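Local coordinates for Peptidase_M23 domain-containing protein (Enterococcus faecalis, PDB 6SMK), which probably cleaves peptide bonds in bacterial peptidoglycan as the zinc-dependent D,L-endopeptidase (M23) domain of a larger prophage-encoded protein, at residues A[28-32]-A[123-127]; A[2-8]-A[42-46]; A[50-55]-A[82-86]. The protein carries 1 engineered substitution. All coordinates share one frame; numbering follows the deposited sequence.

Contact 1. Residues A[28-32]-A[123-127]. With ZN (zinc ion), chain F.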
loop_
_atom_site.group_PDB
_atom_site.type_symbol
_atom_site.label_atom_id
_atom_site.label_comp_id
_atom_site.label_asym_id
_atom_site.label_seq_id
_atom_site.Cartn_x
_atom_site.Cartn_y
_atom_site.Cartn_z
ATOM N N PHE A 28 7.293 12.716 7.243
ATOM C CA PHE A 28 7.985 11.592 6.621
ATOM C C PHE A 28 6.935 10.625 6.089
ATOM O O PHE A 28 6.311 9.905 6.874
ATOM C CB PHE A 28 8.897 10.887 7.625
ATOM C CG PHE A 28 9.877 9.940 7.000
ATOM C CD1 PHE A 28 11.209 10.298 6.861
ATOM C CD2 PHE A 28 9.470 8.686 6.555
ATOM C CE1 PHE A 28 12.121 9.429 6.287
ATOM C CE2 PHE A 28 10.377 7.814 5.973
ATOM C CZ PHE A 28 11.705 8.183 5.842
ATOM N N HIS A 29 6.753 10.591 4.766
ATOM C CA HIS A 29 5.830 9.635 4.172
ATOM C C HIS A 29 6.411 8.231 4.272
ATOM O O HIS A 29 7.577 8.004 3.929
ATOM C CB HIS A 29 5.536 9.992 2.713
ATOM C CG HIS A 29 4.245 9.427 2.206
ATOM N ND1 HIS A 29 4.191 8.329 1.376
ATOM C CD2 HIS A 29 2.960 9.796 2.423
ATOM C CE1 HIS A 29 2.931 8.046 1.105
ATOM N NE2 HIS A 29 2.164 8.922 1.726
ATOM N N THR A 30 5.589 7.292 4.734
ATOM C CA THR A 30 6.018 5.931 5.024
ATOM C C THR A 30 5.787 4.974 3.865
ATOM O O THR A 30 6.111 3.787 3.972
ATOM C CB THR A 30 5.291 5.432 6.274
ATOM O OG1 THR A 30 3.939 5.114 5.951
ATOM C CG2 THR A 30 5.280 6.518 7.284
ATOM N N GLY A 31 5.253 5.458 2.769
ATOM C CA GLY A 31 5.048 4.645 1.584
ATOM C C GLY A 31 5.030 5.523 0.366
ATOM O O GLY A 31 5.583 6.628 0.364
ATOM N N ILE A 32 4.376 5.040 -0.678
ATOM C CA ILE A 32 4.249 5.773 -1.926
ATOM C C ILE A 32 2.769 5.908 -2.250
ATOM O O ILE A 32 2.048 4.903 -2.291
ATOM C CB ILE A 32 4.988 5.063 -3.060
ATOM C CG1 ILE A 32 6.425 4.778 -2.611
ATOM C CG2 ILE A 32 4.888 5.889 -4.338
ATOM C CD1 ILE A 32 7.340 4.323 -3.717
ATOM N N HIS A 123 8.775 0.120 8.196
ATOM C CA HIS A 123 8.632 0.427 6.782
ATOM C C HIS A 123 9.998 0.666 6.160
ATOM O O HIS A 123 10.934 1.118 6.819
ATOM C CB HIS A 123 7.738 1.646 6.578
ATOM C CG HIS A 123 8.235 2.878 7.262
ATOM N ND1 HIS A 123 9.405 3.511 6.903
ATOM C CD2 HIS A 123 7.726 3.587 8.295
ATOM C CE1 HIS A 123 9.587 4.565 7.676
ATOM N NE2 HIS A 123 8.584 4.631 8.532
ATOM N N VAL A 124 10.105 0.356 4.874
ATOM C CA VAL A 124 11.333 0.532 4.120
ATOM C C VAL A 124 11.004 1.276 2.826
ATOM O O VAL A 124 9.841 1.535 2.512
ATOM C CB VAL A 124 12.016 -0.813 3.820
ATOM C CG1 VAL A 124 12.458 -1.461 5.098
ATOM C CG2 VAL A 124 11.077 -1.725 3.045
ATOM N N ASN A 125 12.047 1.610 2.073
ATOM C CA ASN A 125 11.893 2.272 0.783
ATOM C C ASN A 125 11.585 1.305 -0.355
ATOM O O ASN A 125 12.495 0.648 -0.884
ATOM C CB ASN A 125 13.157 3.045 0.436
ATOM C CG ASN A 125 12.914 4.085 -0.619
ATOM O OD1 ASN A 125 11.936 4.015 -1.372
ATOM N ND2 ASN A 125 13.787 5.070 -0.671
ATOM N N PRO A 126 10.332 1.237 -0.800
ATOM C CA PRO A 126 9.987 0.268 -1.848
ATOM C C PRO A 126 10.764 0.495 -3.132
ATOM O O PRO A 126 11.023 -0.461 -3.876
ATOM C CB PRO A 126 8.482 0.495 -2.044
ATOM C CG PRO A 126 8.053 1.379 -0.931
ATOM C CD PRO A 126 9.239 2.187 -0.565
ATOM N N ASP A 127 11.165 1.738 -3.395
ATOM C CA ASP A 127 11.963 2.029 -4.576
ATOM C C ASP A 127 13.355 1.420 -4.495
ATOM O O ASP A 127 13.929 1.065 -5.525
ATOM C CB ASP A 127 12.083 3.540 -4.778
ATOM C CG ASP A 127 10.802 4.177 -5.297
ATOM O OD1 ASP A 127 10.148 3.611 -6.207
ATOM O OD2 ASP A 127 10.454 5.263 -4.787
HETATM ZN ZN ZN F . 0.589 7.884 2.102
HETATM O O HOH W 1 -1.493 8.792 2.542
#

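Contact 2. Residues A[2-8]-A[42-46]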
loop_
_atom_site.group_PDB
_atom_site.type_symbol
_atom_site.label_atom_id
_atom_site.label_comp_id
_atom_site.label_asym_id
_atom_site.label_seq_id
_atom_site.Cartn_x
_atom_site.Cartn_y
_atom_site.Cartn_z
ATOM N N GLY A 2 14.731 -1.706 -6.809
ATOM C CA GLY A 2 13.541 -1.880 -6.000
ATOM C C GLY A 2 12.880 -3.212 -6.255
ATOM O O GLY A 2 12.028 -3.327 -7.136
ATOM N N ALA A 3 13.265 -4.226 -5.478
ATOM C CA ALA A 3 12.793 -5.572 -5.772
ATOM C C ALA A 3 11.303 -5.725 -5.543
ATOM O O ALA A 3 10.717 -6.692 -6.041
ATOM C CB ALA A 3 13.546 -6.608 -4.938
ATOM N N PHE A 4 10.679 -4.809 -4.797
ATOM C CA PHE A 4 9.234 -4.854 -4.602
ATOM C C PHE A 4 8.615 -3.480 -4.802
ATOM O O PHE A 4 7.559 -3.176 -4.239
ATOM C CB PHE A 4 8.873 -5.433 -3.232
ATOM C CG PHE A 4 9.136 -6.896 -3.131
ATOM C CD1 PHE A 4 10.386 -7.363 -2.776
ATOM C CD2 PHE A 4 8.149 -7.812 -3.450
ATOM C CE1 PHE A 4 10.637 -8.719 -2.713
ATOM C CE2 PHE A 4 8.393 -9.173 -3.379
ATOM C CZ PHE A 4 9.635 -9.625 -3.013
ATOM N N ALA A 5 9.259 -2.653 -5.619
ATOM C CA ALA A 5 8.679 -1.384 -6.007
ATOM C C ALA A 5 7.288 -1.605 -6.597
ATOM O O ALA A 5 7.031 -2.631 -7.233
ATOM C CB ALA A 5 9.573 -0.689 -7.027
ATOM N N PRO A 6 6.369 -0.666 -6.384
ATOM C CA PRO A 6 5.040 -0.762 -7.009
ATOM C C PRO A 6 5.076 -0.373 -8.474
ATOM O O PRO A 6 5.791 0.552 -8.873
ATOM C CB PRO A 6 4.208 0.245 -6.211
ATOM C CG PRO A 6 5.220 1.282 -5.785
ATOM C CD PRO A 6 6.510 0.537 -5.543
ATOM N N HIS A 7 4.273 -1.072 -9.280
ATOM C CA HIS A 7 4.185 -0.803 -10.716
ATOM C C HIS A 7 2.717 -0.729 -11.143
ATOM O O HIS A 7 2.246 -1.431 -12.036
ATOM C CB HIS A 7 4.959 -1.847 -11.497
ATOM C CG HIS A 7 6.421 -1.849 -11.193
ATOM N ND1 HIS A 7 7.015 -2.814 -10.411
ATOM C CD2 HIS A 7 7.407 -1.000 -11.559
ATOM C CE1 HIS A 7 8.307 -2.565 -10.313
ATOM N NE2 HIS A 7 8.571 -1.471 -11.003
ATOM N N PHE A 8 1.982 0.151 -10.480
ATOM C CA PHE A 8 0.602 0.396 -10.857
ATOM C C PHE A 8 0.563 1.027 -12.227
ATOM O O PHE A 8 1.402 1.864 -12.564
ATOM C CB PHE A 8 -0.073 1.324 -9.861
ATOM C CG PHE A 8 -0.288 0.711 -8.517
ATOM C CD1 PHE A 8 -1.266 -0.249 -8.325
ATOM C CD2 PHE A 8 0.482 1.102 -7.439
ATOM C CE1 PHE A 8 -1.469 -0.803 -7.090
ATOM C CE2 PHE A 8 0.279 0.557 -6.200
ATOM C CZ PHE A 8 -0.699 -0.392 -6.022
ATOM N N ILE A 42 -7.785 -1.899 -7.024
ATOM C CA ILE A 42 -6.354 -1.963 -6.735
ATOM C C ILE A 42 -5.857 -3.358 -7.102
ATOM O O ILE A 42 -6.161 -4.315 -6.375
ATOM C CB ILE A 42 -6.066 -1.736 -5.245
ATOM C CG1 ILE A 42 -6.568 -0.380 -4.739
ATOM C CG2 ILE A 42 -4.600 -1.975 -4.952
ATOM C CD1 ILE A 42 -5.538 0.656 -4.700
ATOM N N PRO A 43 -5.032 -3.509 -8.131
ATOM C CA PRO A 43 -4.457 -4.827 -8.408
ATOM C C PRO A 43 -3.164 -5.036 -7.633
ATOM O O PRO A 43 -2.314 -4.148 -7.532
ATOM C CB PRO A 43 -4.222 -4.773 -9.921
ATOM C CG PRO A 43 -4.013 -3.319 -10.219
ATOM C CD PRO A 43 -4.752 -2.538 -9.196
ATOM N N ALA A 44 -3.048 -6.224 -7.034
ATOM C CA ALA A 44 -1.890 -6.555 -6.216
ATOM C C ALA A 44 -0.625 -6.552 -7.062
ATOM O O ALA A 44 -0.593 -7.126 -8.155
ATOM C CB ALA A 44 -2.078 -7.918 -5.571
ATOM N N GLN A 45 0.423 -5.911 -6.541
ATOM C CA GLN A 45 1.673 -5.773 -7.277
ATOM C C GLN A 45 2.510 -7.045 -7.253
ATOM O O GLN A 45 3.179 -7.368 -8.242
ATOM C CB GLN A 45 2.470 -4.615 -6.695
ATOM C CG GLN A 45 1.782 -3.299 -6.887
ATOM C CD GLN A 45 1.362 -3.099 -8.309
ATOM O OE1 GLN A 45 2.200 -2.938 -9.202
ATOM N NE2 GLN A 45 0.061 -3.128 -8.543
ATOM N N TYR A 46 2.496 -7.771 -6.143
ATOM C CA TYR A 46 3.281 -8.984 -6.013
ATOM C C TYR A 46 2.400 -10.066 -5.408
ATOM O O TYR A 46 1.471 -9.762 -4.651
ATOM C CB TYR A 46 4.529 -8.721 -5.150
ATOM C CG TYR A 46 5.448 -7.710 -5.803
ATOM C CD1 TYR A 46 5.293 -6.350 -5.583
ATOM C CD2 TYR A 46 6.437 -8.116 -6.680
ATOM C CE1 TYR A 46 6.116 -5.429 -6.211
ATOM C CE2 TYR A 46 7.265 -7.209 -7.299
ATOM C CZ TYR A 46 7.102 -5.869 -7.073
ATOM O OH TYR A 46 7.934 -4.974 -7.717
#

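Contact 3. Residues A[50-55]-A[82-86]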
loop_
_atom_site.group_PDB
_atom_site.type_symbol
_atom_site.label_atom_id
_atom_site.label_comp_id
_atom_site.label_asym_id
_atom_site.label_seq_id
_atom_site.Cartn_x
_atom_site.Cartn_y
_atom_site.Cartn_z
ATOM N N VAL A 50 -2.385 -13.120 2.148
ATOM C CA VAL A 50 -3.056 -12.073 2.914
ATOM C C VAL A 50 -3.054 -12.496 4.375
ATOM O O VAL A 50 -3.698 -13.479 4.745
ATOM C CB VAL A 50 -4.484 -11.837 2.418
ATOM C CG1 VAL A 50 -5.263 -11.016 3.451
ATOM C CG2 VAL A 50 -4.467 -11.156 1.052
ATOM N N ASP A 51 -2.317 -11.761 5.209
ATOM C CA ASP A 51 -2.267 -12.065 6.633
ATOM C C ASP A 51 -2.502 -10.826 7.485
ATOM O O ASP A 51 -2.103 -10.800 8.654
ATOM C CB ASP A 51 -0.939 -12.728 7.015
ATOM C CG ASP A 51 0.254 -11.814 6.835
ATOM O OD1 ASP A 51 0.121 -10.757 6.182
ATOM O OD2 ASP A 51 1.333 -12.161 7.360
ATOM N N TRP A 52 -3.168 -9.814 6.937
ATOM C CA TRP A 52 -3.418 -8.586 7.683
ATOM C C TRP A 52 -4.536 -7.826 6.991
ATOM O O TRP A 52 -4.353 -7.357 5.864
ATOM C CB TRP A 52 -2.158 -7.742 7.758
ATOM C CG TRP A 52 -2.331 -6.469 8.480
ATOM C CD1 TRP A 52 -2.842 -5.299 7.988
ATOM C CD2 TRP A 52 -1.974 -6.213 9.831
ATOM N NE1 TRP A 52 -2.830 -4.331 8.962
ATOM C CE2 TRP A 52 -2.300 -4.869 10.104
ATOM C CE3 TRP A 52 -1.408 -6.990 10.844
ATOM C CZ2 TRP A 52 -2.077 -4.288 11.345
ATOM C CZ3 TRP A 52 -1.181 -6.406 12.077
ATOM C CH2 TRP A 52 -1.517 -5.071 12.317
ATOM N N VAL A 53 -5.678 -7.700 7.657
ATOM C CA VAL A 53 -6.779 -6.895 7.151
ATOM C C VAL A 53 -7.288 -6.029 8.286
ATOM O O VAL A 53 -7.457 -6.511 9.412
ATOM C CB VAL A 53 -7.914 -7.757 6.573
ATOM C CG1 VAL A 53 -9.003 -6.866 6.049
ATOM C CG2 VAL A 53 -7.373 -8.664 5.469
ATOM N N GLN A 54 -7.507 -4.749 7.997
ATOM C CA GLN A 54 -7.906 -3.806 9.025
ATOM C C GLN A 54 -8.837 -2.751 8.440
ATOM O O GLN A 54 -8.610 -2.240 7.334
ATOM C CB GLN A 54 -6.684 -3.149 9.676
ATOM C CG GLN A 54 -7.026 -1.942 10.520
ATOM C CD GLN A 54 -5.904 -1.566 11.441
ATOM O OE1 GLN A 54 -5.385 -2.415 12.167
ATOM N NE2 GLN A 54 -5.519 -0.287 11.430
ATOM N N SER A 55 -9.901 -2.459 9.188
ATOM C CA SER A 55 -10.776 -1.326 8.931
ATOM C C SER A 55 -10.706 -0.393 10.126
ATOM O O SER A 55 -11.023 -0.793 11.253
ATOM C CB SER A 55 -12.226 -1.751 8.659
ATOM O OG SER A 55 -12.309 -2.779 7.684
ATOM N N ILE A 82 -12.581 -3.115 0.929
ATOM C CA ILE A 82 -11.628 -4.211 0.935
ATOM C C ILE A 82 -12.244 -5.406 0.227
ATOM O O ILE A 82 -13.419 -5.728 0.440
ATOM C CB ILE A 82 -11.222 -4.575 2.362
ATOM C CG1 ILE A 82 -10.760 -3.326 3.107
ATOM C CG2 ILE A 82 -10.133 -5.627 2.309
ATOM C CD1 ILE A 82 -10.162 -3.604 4.483
ATOM N N ARG A 83 -11.453 -6.062 -0.621
ATOM C CA ARG A 83 -11.933 -7.197 -1.388
ATOM C C ARG A 83 -11.147 -8.474 -1.140
ATOM O O ARG A 83 -11.547 -9.530 -1.642
ATOM C CB ARG A 83 -11.923 -6.874 -2.891
ATOM C CG ARG A 83 -12.890 -5.767 -3.297
ATOM C CD ARG A 83 -13.109 -5.725 -4.805
ATOM N NE ARG A 83 -14.074 -4.700 -5.183
ATOM C CZ ARG A 83 -15.385 -4.897 -5.219
ATOM N NH1 ARG A 83 -15.885 -6.089 -4.915
ATOM N NH2 ARG A 83 -16.193 -3.906 -5.559
ATOM N N ALA A 84 -10.052 -8.419 -0.392
ATOM C CA ALA A 84 -9.359 -9.630 0.027
ATOM C C ALA A 84 -9.811 -10.024 1.423
ATOM O O ALA A 84 -10.099 -9.169 2.265
ATOM C CB ALA A 84 -7.845 -9.444 0.016
ATOM N N LYS A 85 -9.904 -11.326 1.650
ATOM C CA LYS A 85 -10.208 -11.878 2.958
ATOM C C LYS A 85 -8.931 -12.483 3.522
ATOM O O LYS A 85 -8.009 -12.848 2.791
ATOM C CB LYS A 85 -11.334 -12.931 2.896
ATOM C CG LYS A 85 -12.399 -12.768 1.790
ATOM C CD LYS A 85 -13.014 -11.340 1.717
ATOM C CE LYS A 85 -13.630 -11.024 0.334
ATOM N NZ LYS A 85 -14.600 -9.882 0.323
ATOM N N MET A 86 -8.854 -12.572 4.836
ATOM C CA MET A 86 -7.626 -13.106 5.389
ATOM C C MET A 86 -7.469 -14.587 5.080
ATOM O O MET A 86 -8.426 -15.364 5.137
ATOM C CB MET A 86 -7.545 -12.896 6.881
ATOM C CG MET A 86 -6.117 -13.019 7.225
ATOM S SD MET A 86 -5.944 -13.396 8.886
ATOM C CE MET A 86 -4.537 -12.425 9.247
#

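Contact 1. Residues A[28-32]-A[123-127]
Asp127 OD2 is held in a salt bridge by Arg14 and also meets Ile32 CD1, at the point where the residues after strand 122-124 of the M23 peptidase sheet pass strand 28-35, which carries a zinc ligand. Asp127 N closes an Asx turn on Asn125 OD1 over 3.1 Å, and the end of the Asp127 side chain comes near Ile32 CD1. In that turn the donor stands above the plane of the Asn125 side-chain carbonyl, not on a lone pair. Ile32 packs by its outer carbons, and CD1 lies 4.1 Å from Pro126 CG.

The other half of the contact is built around the imidazole of His123. With CG held between the backbone N and the carbonyl carbon (chi1 58°), the ring turns one face to Thr30. Thr30 CB sits 4.0 Å from the His123 ring centroid, 27° off the normal, which makes this a CH-pi contact. Phe28 reaches the same imidazole, CE2 to His123 CE1 at 3.8 Å, but the rings barely overlap: their planes are 25° from parallel and the centroids 5.8 Å apart. The polar ends turn to other strands, since His123 ND1 bonds to Tyr18 OH and Thr30 OG1 to Glu113 OE1.

Between Phe28 and Thr30, the side chain of His29 leaves the contact for the metal, which Asp33 and His111 also bind. His29 NE2 coordinates the zinc ion at 1.9 Å, and the modelled water lies 2.3 Å from the zinc.

Contact 2. Residues A[2-8]-A[42-46]
Phe4 and Tyr46 form the aromatic end of this contact, in which the N-terminal loop packs against the antiparallel sheet of the M23 peptidase domain at strand 41-43 and the residues after it. Phe4 directs its edge at one face of Tyr46, with planes 57° apart and Phe4 CD2 3.6 Å from Tyr46 CG, so the pair is edge-to-face. The phenol end of Tyr46 is fixed as well: its OH donates to Ala5 O over 2.6 Å, in the carbonyl plane and on a lone pair. The type I turn from Gly2 to Ala5 presents that carbonyl at the edge of the Tyr46 ring.

Gln45 makes the second close-packed group. Its chain bends at chi2 (-50°), which brings the amide over one face of Phe8, tilted against the ring rather than flat on it, with Gln45 CG 4.2 Å from the Phe8 ring centroid in a CH-pi contact. Both ends of the amide are used. Gln45 OE1 accepts from His7 N at 2.8 Å in a bent bond (144°) that comes from above the amide carbonyl plane, while Gln45 NE2 donates to Pro43 O, also over 2.8 Å. These two bonds, both bent, are consistent with the modelled orientation of the amide.

Packing thins at the exposed residues. Ala3 adds little contact, and the imidazole of His7 meets Tyr46 OH at its edge, with CE1 3.6 Å from that oxygen. Phe8, by contrast, continues inward, its CE1 4.0 Å from Ile42 CG2.

Among the neighbouring strands, Phe4 packs on Leu114 of strand 109-116 and Leu72 of strand 72-82, Tyr46 lies on Val68 of strand 63-69, and Ile42 is backbone-bonded to Val96 and Gly97 of strand 95-99.

Contact 3. Residues A[50-55]-A[82-86]
Val50 meets Ala84 and Met86 at the start of this contact, where strand 48-54 passes the loop that follows strand 72-82. Its two methyls divide the work. CG2 lies 3.9 Å from Ala84 CB, whereas CG1, anti to the backbone N (chi1 165°), is turned to Lys85 O at 3.4 Å and to the backbone of Met86.

At Asp51 the loop meets main chain: the thioether of Met86 runs along the strand, with CG 3.5 Å from Val50 O and the terminal CE beside Asp51 O. Asp51 CB leaves the loop side, and OD2 bonds to Trp73 NE1. The CB of Trp52 likewise points away; its indole touches Pro119 and Asn120 and meets the His63 ring.

Val53 comes back to the loop side, its CG1 3.8 Å from Ile82 CD1, and the two side chains lie alongside each other, running opposite ways. The same Ile82 methyl then touches Gln54 O at 3.5 Å and Ser55 OG at 3.9 Å, although Ser55 OG finds its polar partner in Glu62.

Val50 and Val53, three residues apart, both face the loop, where strict strand alternation would put them on opposite sides; Asp51 and Trp52 together face Gly65 of strand 63-69, a classic beta bulge in the antiparallel sheet of this M23 domain.

Contacts 1 and 2 meet directly, their centres 13 Å apart: Pro126 CB lies 4.0 Å from Pro6 CD, and Ile32 CD1 is 4.2 Å from Pro6 CG. Pro6 of contact 2's loop thus packs against both segments of contact 1. Contact 3 follows contact 2 along the chain with no other touch, their centres about 17 Å apart; it lies about 21 Å from contact 1, centre to centre, on the opposite side of the chain's centre. All three reach the same sheet. Contact 1 alone contains a zinc ligand, His29; in contact 2 the side chain of Phe8 is about 11 Å from the zinc, and in contact 3 that of Gln54 is about 14 Å from it.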